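Local coordinates for protein response regulator aspartate phosphatase I (Bacillus subtilis subsp. subtilis, PDB 4I1A) that dephosphorylates the sporulation phosphotransferase Spo0F and activates the mobile element ICEBs1 by inactivating its repressor ImmR, at residues Phe147-Lys157 with Arg185-Asp196. Sequence-based numbering, arbitrary orientation.
Sequences FKVSYVYYYMK and RCQFIVAGNLID
Tyr154 and Ile189 interlock as reciprocal knobs into holes between the first helices of two successive predicted tetratricopeptide repeats, the packing that builds the TPR superhelix. The helices cross at 27°, running in the same direction. Ile189 enters a hole formed by Phe147, Ser150, Tyr151 and Tyr154. Its CD1 meets the edge of the Tyr151 ring at CD1 (3.7 Å), while its CG2 branch faces Ser150 OG; that hydroxyl is bonded back to Phe147 O. One turn earlier, Cys186 SG lies beside the Phe147 ring, 3.5 Å from CD1, an edge-on sulfur-aromatic contact. The Tyr154 ring, carried across by a chi1 of 178° that sets CG opposite the backbone N, reaches the backbone of Gly192, where OH comes 3.8 Å from CA; a CB there would clash with this hydroxyl. Asn193 OD1 touches the ring edge at CD1, the amide standing nearly perpendicular to the ring, and Asn193 ND2 is hydrogen-bonded to Ser162 OG of helix 159-173. The Asp196 carboxylate plane is nearly parallel to that of the Tyr154 ring, with OD2 3.6 Å from Tyr154 CE1. Replacing Asp196 by alanine would probably leave the ammonium of Lys157, the C-prime residue of a Schellman motif, without its salt-bridge mate and water 1 with one acceptor fewer. That water joins Tyr154 OH, Gly192 O and Asp196 OD1, whereas Lys157 NZ meets Asp196 OD2 on the syn side at 2.6 Å, 22° out of the carboxylate plane.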
ATOM      1  N   PHE A 147      -4.444 -14.661 -11.037  1.00 70.71           N
ATOM      2  CA  PHE A 147      -4.214 -13.886  -9.826  1.00 67.64           C
ATOM      3  C   PHE A 147      -2.738 -13.864  -9.467  1.00 62.03           C
ATOM      4  O   PHE A 147      -2.166 -12.803  -9.222  1.00 62.71           O
ATOM      5  CB  PHE A 147      -5.020 -14.430  -8.648  1.00 76.66           C
ATOM      6  CG  PHE A 147      -4.793 -13.664  -7.370  1.00 79.81           C
ATOM      7  CD1 PHE A 147      -5.504 -12.502  -7.111  1.00 80.17           C
ATOM      8  CD2 PHE A 147      -3.852 -14.088  -6.440  1.00 81.70           C
ATOM      9  CE1 PHE A 147      -5.290 -11.783  -5.942  1.00 80.32           C
ATOM     10  CE2 PHE A 147      -3.632 -13.374  -5.272  1.00 80.28           C
ATOM     11  CZ  PHE A 147      -4.353 -12.220  -5.022  1.00 76.10           C
ATOM     12  N   LYS A 148      -2.122 -15.040  -9.442  1.00 67.01           N
ATOM     13  CA  LYS A 148      -0.700 -15.144  -9.127  1.00 68.58           C
ATOM     14  C   LYS A 148       0.160 -14.336 -10.091  1.00 65.75           C
ATOM     15  O   LYS A 148       1.081 -13.641  -9.670  1.00 68.44           O
ATOM     16  CB  LYS A 148      -0.268 -16.608  -9.126  1.00 70.53           C
ATOM     17  CG  LYS A 148      -0.970 -17.421  -8.063  1.00 74.70           C
ATOM     18  CD  LYS A 148      -0.665 -16.882  -6.665  1.00 77.30           C
ATOM     19  CE  LYS A 148      -1.599 -17.500  -5.618  1.00 86.08           C
ATOM     20  NZ  LYS A 148      -1.089 -17.339  -4.221  1.00 89.29           N
ATOM     21  N   VAL A 149      -0.148 -14.427 -11.382  1.00 72.58           N
ATOM     22  CA  VAL A 149       0.596 -13.687 -12.396  1.00 74.31           C
ATOM     23  C   VAL A 149       0.471 -12.175 -12.191  1.00 73.91           C
ATOM     24  O   VAL A 149       1.465 -11.451 -12.282  1.00 73.26           O
ATOM     25  CB  VAL A 149       0.165 -14.074 -13.836  1.00 66.65           C
ATOM     26  CG1 VAL A 149       0.848 -13.183 -14.857  1.00 62.67           C
ATOM     27  CG2 VAL A 149       0.495 -15.532 -14.118  1.00 63.28           C
ATOM     28  N   SER A 150      -0.743 -11.701 -11.908  1.00 70.33           N
ATOM     29  CA  SER A 150      -0.949 -10.271 -11.678  1.00 61.99           C
ATOM     30  C   SER A 150      -0.116  -9.823 -10.501  1.00 57.43           C
ATOM     31  O   SER A 150       0.413  -8.716 -10.496  1.00 55.63           O
ATOM     32  CB  SER A 150      -2.420  -9.937 -11.429  1.00 61.05           C
ATOM     33  OG  SER A 150      -2.833 -10.353 -10.145  1.00 63.76           O
ATOM     34  N   TYR A 151       0.013 -10.706  -9.512  1.00 62.04           N
ATOM     35  CA  TYR A 151       0.726 -10.391  -8.282  1.00 62.42           C
ATOM     36  C   TYR A 151       2.236 -10.212  -8.480  1.00 59.48           C
ATOM     37  O   TYR A 151       2.817  -9.256  -7.968  1.00 56.23           O
ATOM     38  CB  TYR A 151       0.445 -11.454  -7.224  1.00 71.65           C
ATOM     39  CG  TYR A 151       0.835 -11.027  -5.832  1.00 83.54           C
ATOM     40  CD1 TYR A 151       0.035 -10.154  -5.104  1.00 91.12           C
ATOM     41  CD2 TYR A 151       2.007 -11.488  -5.247  1.00 89.63           C
ATOM     42  CE1 TYR A 151       0.394  -9.753  -3.824  1.00 97.65           C
ATOM     43  CE2 TYR A 151       2.372 -11.093  -3.970  1.00 93.36           C
ATOM     44  CZ  TYR A 151       1.564 -10.226  -3.262  1.00100.19           C
ATOM     45  OH  TYR A 151       1.930  -9.838  -1.991  1.00106.05           O
ATOM     46  N   VAL A 152       2.883 -11.122  -9.202  1.00 61.99           N
ATOM     47  CA  VAL A 152       4.311 -10.944  -9.455  1.00 70.14           C
ATOM     48  C   VAL A 152       4.531  -9.664 -10.276  1.00 67.44           C
ATOM     49  O   VAL A 152       5.450  -8.890 -10.006  1.00 63.79           O
ATOM     50  CB  VAL A 152       4.959 -12.188 -10.131  1.00 62.75           C
ATOM     51  CG1 VAL A 152       4.107 -12.688 -11.253  1.00 67.62           C
ATOM     52  CG2 VAL A 152       6.378 -11.859 -10.641  1.00 57.37           C
ATOM     53  N   TYR A 153       3.658  -9.438 -11.256  1.00 55.46           N
ATOM     54  CA  TYR A 153       3.688  -8.224 -12.055  1.00 55.86           C
ATOM     55  C   TYR A 153       3.506  -6.971 -11.202  1.00 61.69           C
ATOM     56  O   TYR A 153       4.190  -5.965 -11.417  1.00 62.21           O
ATOM     57  CB  TYR A 153       2.641  -8.292 -13.166  1.00 50.94           C
ATOM     58  CG  TYR A 153       3.151  -8.998 -14.397  1.00 60.76           C
ATOM     59  CD1 TYR A 153       4.426  -8.734 -14.889  1.00 64.58           C
ATOM     60  CD2 TYR A 153       2.371  -9.939 -15.063  1.00 65.02           C
ATOM     61  CE1 TYR A 153       4.909  -9.375 -16.025  1.00 66.54           C
ATOM     62  CE2 TYR A 153       2.846 -10.592 -16.201  1.00 66.56           C
ATOM     63  CZ  TYR A 153       4.114 -10.305 -16.673  1.00 68.05           C
ATOM     64  OH  TYR A 153       4.591 -10.948 -17.795  1.00 75.22           O
ATOM     65  N   TYR A 154       2.600  -7.044 -10.230  1.00 61.34           N
ATOM     66  CA  TYR A 154       2.392  -5.957  -9.280  1.00 62.44           C
ATOM     67  C   TYR A 154       3.639  -5.711  -8.429  1.00 65.95           C
ATOM     68  O   TYR A 154       3.919  -4.580  -8.033  1.00 65.89           O
ATOM     69  CB  TYR A 154       1.186  -6.258  -8.386  1.00 65.53           C
ATOM     70  CG  TYR A 154       0.907  -5.206  -7.335  1.00 66.46           C
ATOM     71  CD1 TYR A 154       0.598  -3.898  -7.696  1.00 68.03           C
ATOM     72  CD2 TYR A 154       0.940  -5.522  -5.981  1.00 73.95           C
ATOM     73  CE1 TYR A 154       0.347  -2.928  -6.740  1.00 74.77           C
ATOM     74  CE2 TYR A 154       0.684  -4.556  -5.010  1.00 77.80           C
ATOM     75  CZ  TYR A 154       0.389  -3.261  -5.396  1.00 80.29           C
ATOM     76  OH  TYR A 154       0.129  -2.296  -4.445  1.00 81.09           O
ATOM     77  N   TYR A 155       4.391  -6.771  -8.156  1.00 69.41           N
ATOM     78  CA  TYR A 155       5.608  -6.646  -7.360  1.00 76.48           C
ATOM     79  C   TYR A 155       6.678  -5.900  -8.157  1.00 80.53           C
ATOM     80  O   TYR A 155       7.431  -5.101  -7.603  1.00 84.81           O
ATOM     81  CB  TYR A 155       6.109  -8.031  -6.934  1.00 88.44           C
ATOM     82  CG  TYR A 155       7.113  -8.045  -5.795  1.00104.20           C
ATOM     83  CD1 TYR A 155       8.470  -7.841  -6.032  1.00114.15           C
ATOM     84  CD2 TYR A 155       6.707  -8.286  -4.486  1.00107.91           C
ATOM     85  CE1 TYR A 155       9.394  -7.860  -4.994  1.00117.71           C
ATOM     86  CE2 TYR A 155       7.623  -8.311  -3.443  1.00112.35           C
ATOM     87  CZ  TYR A 155       8.965  -8.097  -3.703  1.00118.07           C
ATOM     88  OH  TYR A 155       9.879  -8.118  -2.668  1.00118.25           O
ATOM     89  N   MET A 156       6.732  -6.150  -9.460  1.00 76.46           N
ATOM     90  CA  MET A 156       7.725  -5.511 -10.312  1.00 77.44           C
ATOM     91  C   MET A 156       7.206  -4.208 -10.890  1.00 83.00           C
ATOM     92  O   MET A 156       7.827  -3.631 -11.787  1.00 88.46           O
ATOM     93  CB  MET A 156       8.120  -6.450 -11.442  1.00 79.31           C
ATOM     94  CG  MET A 156       8.238  -7.871 -10.970  1.00 82.80           C
ATOM     95  SD  MET A 156       8.751  -8.961 -12.286  1.00 91.42           S
ATOM     96  CE  MET A 156      10.400  -8.303 -12.609  1.00 82.50           C
ATOM     97  N   LYS A 157       6.062  -3.757 -10.378  1.00 74.29           N
ATOM     98  CA  LYS A 157       5.454  -2.500 -10.805  1.00 69.55           C
ATOM     99  C   LYS A 157       5.255  -2.447 -12.316  1.00 68.31           C
ATOM    100  O   LYS A 157       5.296  -1.380 -12.927  1.00 70.35           O
ATOM    101  CB  LYS A 157       6.275  -1.299 -10.310  1.00 79.42           C
ATOM    102  CG  LYS A 157       6.390  -1.217  -8.781  1.00 86.29           C
ATOM    103  CD  LYS A 157       5.063  -0.795  -8.148  1.00 90.31           C
ATOM    104  CE  LYS A 157       4.883  -1.394  -6.753  1.00 88.85           C
ATOM    105  NZ  LYS A 157       3.568  -1.030  -6.135  1.00 83.80           N
ATOM    106  N   ARG A 185      -9.482  -9.649  -3.079  1.00 64.97           N
ATOM    107  CA  ARG A 185      -8.041  -9.565  -3.296  1.00 62.90           C
ATOM    108  C   ARG A 185      -7.688  -9.115  -4.714  1.00 65.00           C
ATOM    109  O   ARG A 185      -6.787  -8.282  -4.889  1.00 60.91           O
ATOM    110  CB  ARG A 185      -7.360 -10.891  -2.960  1.00 65.25           C
ATOM    111  CG  ARG A 185      -7.410 -11.247  -1.481  1.00 70.75           C
ATOM    112  CD  ARG A 185      -6.708 -12.568  -1.218  1.00 84.94           C
ATOM    113  NE  ARG A 185      -6.760 -12.940   0.193  1.00102.46           N
ATOM    114  CZ  ARG A 185      -6.478 -14.153   0.657  1.00108.10           C
ATOM    115  NH1 ARG A 185      -6.129 -15.119  -0.182  1.00107.85           N
ATOM    116  NH2 ARG A 185      -6.551 -14.399   1.961  1.00106.88           N
ATOM    117  N   CYS A 186      -8.403  -9.651  -5.710  1.00 63.85           N
ATOM    118  CA  CYS A 186      -8.229  -9.226  -7.108  1.00 63.43           C
ATOM    119  C   CYS A 186      -8.464  -7.733  -7.247  1.00 56.99           C
ATOM    120  O   CYS A 186      -7.662  -7.023  -7.863  1.00 59.22           O
ATOM    121  CB  CYS A 186      -9.183  -9.975  -8.041  1.00 69.46           C
ATOM    122  SG  CYS A 186      -8.685 -11.663  -8.390  1.00 74.53           S
ATOM    123  N   GLN A 187      -9.558  -7.265  -6.651  1.00 58.21           N
ATOM    124  CA  GLN A 187      -9.858  -5.839  -6.594  1.00 65.69           C
ATOM    125  C   GLN A 187      -8.760  -5.018  -5.897  1.00 67.55           C
ATOM    126  O   GLN A 187      -8.489  -3.894  -6.307  1.00 70.42           O
ATOM    127  CB  GLN A 187     -11.214  -5.599  -5.920  1.00 62.45           C
ATOM    128  CG  GLN A 187     -12.403  -6.188  -6.658  1.00 68.35           C
ATOM    129  CD  GLN A 187     -13.698  -6.057  -5.863  1.00 81.73           C
ATOM    130  OE1 GLN A 187     -13.683  -6.045  -4.630  1.00 88.23           O
ATOM    131  NE2 GLN A 187     -14.819  -5.942  -6.566  1.00 73.76           N
ATOM    132  N   PHE A 188      -8.131  -5.568  -4.856  1.00 65.49           N
ATOM    133  CA  PHE A 188      -7.020  -4.864  -4.202  1.00 61.70           C
ATOM    134  C   PHE A 188      -5.879  -4.682  -5.182  1.00 54.31           C
ATOM    135  O   PHE A 188      -5.235  -3.640  -5.197  1.00 55.75           O
ATOM    136  CB  PHE A 188      -6.491  -5.599  -2.949  1.00 58.04           C
ATOM    137  CG  PHE A 188      -7.348  -5.432  -1.712  1.00 54.77           C
ATOM    138  CD1 PHE A 188      -8.587  -4.807  -1.771  1.00 52.10           C
ATOM    139  CD2 PHE A 188      -6.916  -5.921  -0.487  1.00 68.49           C
ATOM    140  CE1 PHE A 188      -9.391  -4.668  -0.626  1.00 57.82           C
ATOM    141  CE2 PHE A 188      -7.708  -5.789   0.666  1.00 72.31           C
ATOM    142  CZ  PHE A 188      -8.950  -5.158   0.596  1.00 65.08           C
ATOM    143  N   ILE A 189      -5.607  -5.707  -5.984  1.00 62.69           N
ATOM    144  CA  ILE A 189      -4.527  -5.613  -6.965  1.00 59.14           C
ATOM    145  C   ILE A 189      -4.851  -4.517  -7.982  1.00 50.61           C
ATOM    146  O   ILE A 189      -4.001  -3.678  -8.288  1.00 51.18           O
ATOM    147  CB  ILE A 189      -4.283  -6.952  -7.700  1.00 67.56           C
ATOM    148  CG1 ILE A 189      -4.037  -8.081  -6.701  1.00 71.93           C
ATOM    149  CG2 ILE A 189      -3.100  -6.838  -8.654  1.00 60.43           C
ATOM    150  CD1 ILE A 189      -2.746  -7.940  -5.945  1.00 72.93           C
ATOM    151  N   VAL A 190      -6.078  -4.534  -8.502  1.00 54.77           N
ATOM    152  CA  VAL A 190      -6.506  -3.532  -9.466  1.00 62.07           C
ATOM    153  C   VAL A 190      -6.295  -2.144  -8.881  1.00 59.80           C
ATOM    154  O   VAL A 190      -5.619  -1.300  -9.477  1.00 59.11           O
ATOM    155  CB  VAL A 190      -7.986  -3.718  -9.881  1.00 66.19           C
ATOM    156  CG1 VAL A 190      -8.466  -2.513 -10.683  1.00 60.73           C
ATOM    157  CG2 VAL A 190      -8.156  -5.006 -10.699  1.00 50.66           C
ATOM    158  N   ALA A 191      -6.848  -1.940  -7.690  1.00 53.13           N
ATOM    159  CA  ALA A 191      -6.762  -0.662  -6.978  1.00 51.06           C
ATOM    160  C   ALA A 191      -5.334  -0.263  -6.590  1.00 54.41           C
ATOM    161  O   ALA A 191      -4.991   0.915  -6.648  1.00 58.44           O
ATOM    162  CB  ALA A 191      -7.632  -0.697  -5.763  1.00 50.88           C
ATOM    163  N   GLY A 192      -4.512  -1.233  -6.183  1.00 52.24           N
ATOM    164  CA  GLY A 192      -3.097  -0.987  -5.921  1.00 45.42           C
ATOM    165  C   GLY A 192      -2.381  -0.496  -7.177  1.00 52.37           C
ATOM    166  O   GLY A 192      -1.567   0.427  -7.127  1.00 52.33           O
ATOM    167  N   ASN A 193      -2.682  -1.120  -8.311  1.00 55.59           N
ATOM    168  CA  ASN A 193      -2.122  -0.684  -9.584  1.00 54.45           C
ATOM    169  C   ASN A 193      -2.576   0.727  -9.947  1.00 57.88           C
ATOM    170  O   ASN A 193      -1.781   1.547 -10.404  1.00 58.06           O
ATOM    171  CB  ASN A 193      -2.508  -1.657 -10.686  1.00 54.71           C
ATOM    172  CG  ASN A 193      -1.654  -2.910 -10.685  1.00 55.91           C
ATOM    173  OD1 ASN A 193      -0.435  -2.835 -10.810  1.00 57.67           O
ATOM    174  ND2 ASN A 193      -2.293  -4.074 -10.553  1.00 56.60           N
ATOM    175  N   LEU A 194      -3.859   1.003  -9.730  1.00 56.53           N
ATOM    176  CA  LEU A 194      -4.415   2.335  -9.943  1.00 57.72           C
ATOM    177  C   LEU A 194      -3.742   3.378  -9.044  1.00 62.76           C
ATOM    178  O   LEU A 194      -3.494   4.505  -9.479  1.00 62.71           O
ATOM    179  CB  LEU A 194      -5.939   2.324  -9.739  1.00 54.29           C
ATOM    180  CG  LEU A 194      -6.702   1.560 -10.825  1.00 62.45           C
ATOM    181  CD1 LEU A 194      -8.151   1.315 -10.465  1.00 60.15           C
ATOM    182  CD2 LEU A 194      -6.595   2.295 -12.168  1.00 61.75           C
ATOM    183  N   ILE A 195      -3.450   3.001  -7.798  1.00 60.51           N
ATOM    184  CA  ILE A 195      -2.700   3.863  -6.884  1.00 57.96           C
ATOM    185  C   ILE A 195      -1.306   4.183  -7.442  1.00 59.24           C
ATOM    186  O   ILE A 195      -0.878   5.339  -7.445  1.00 58.49           O
ATOM    187  CB  ILE A 195      -2.571   3.228  -5.477  1.00 60.46           C
ATOM    188  CG1 ILE A 195      -3.894   3.344  -4.723  1.00 56.34           C
ATOM    189  CG2 ILE A 195      -1.457   3.887  -4.654  1.00 45.57           C
ATOM    190  CD1 ILE A 195      -3.820   2.799  -3.344  1.00 51.53           C
ATOM    191  N   ASP A 196      -0.610   3.164  -7.935  1.00 46.66           N
ATOM    192  CA  ASP A 196       0.684   3.382  -8.566  1.00 50.14           C
ATOM    193  C   ASP A 196       0.620   4.308  -9.790  1.00 59.57           C
ATOM    194  O   ASP A 196       1.627   4.904 -10.158  1.00 65.45           O
ATOM    195  CB  ASP A 196       1.347   2.050  -8.930  1.00 47.03           C
ATOM    196  CG  ASP A 196       1.747   1.250  -7.711  1.00 61.00           C
ATOM    197  OD1 ASP A 196       1.838   1.846  -6.614  1.00 69.56           O
ATOM    198  OD2 ASP A 196       1.981   0.029  -7.850  1.00 72.01           O
TER
HETATM  199  O   HOH W   1       0.080   0.207  -4.659  1.00 62.45           O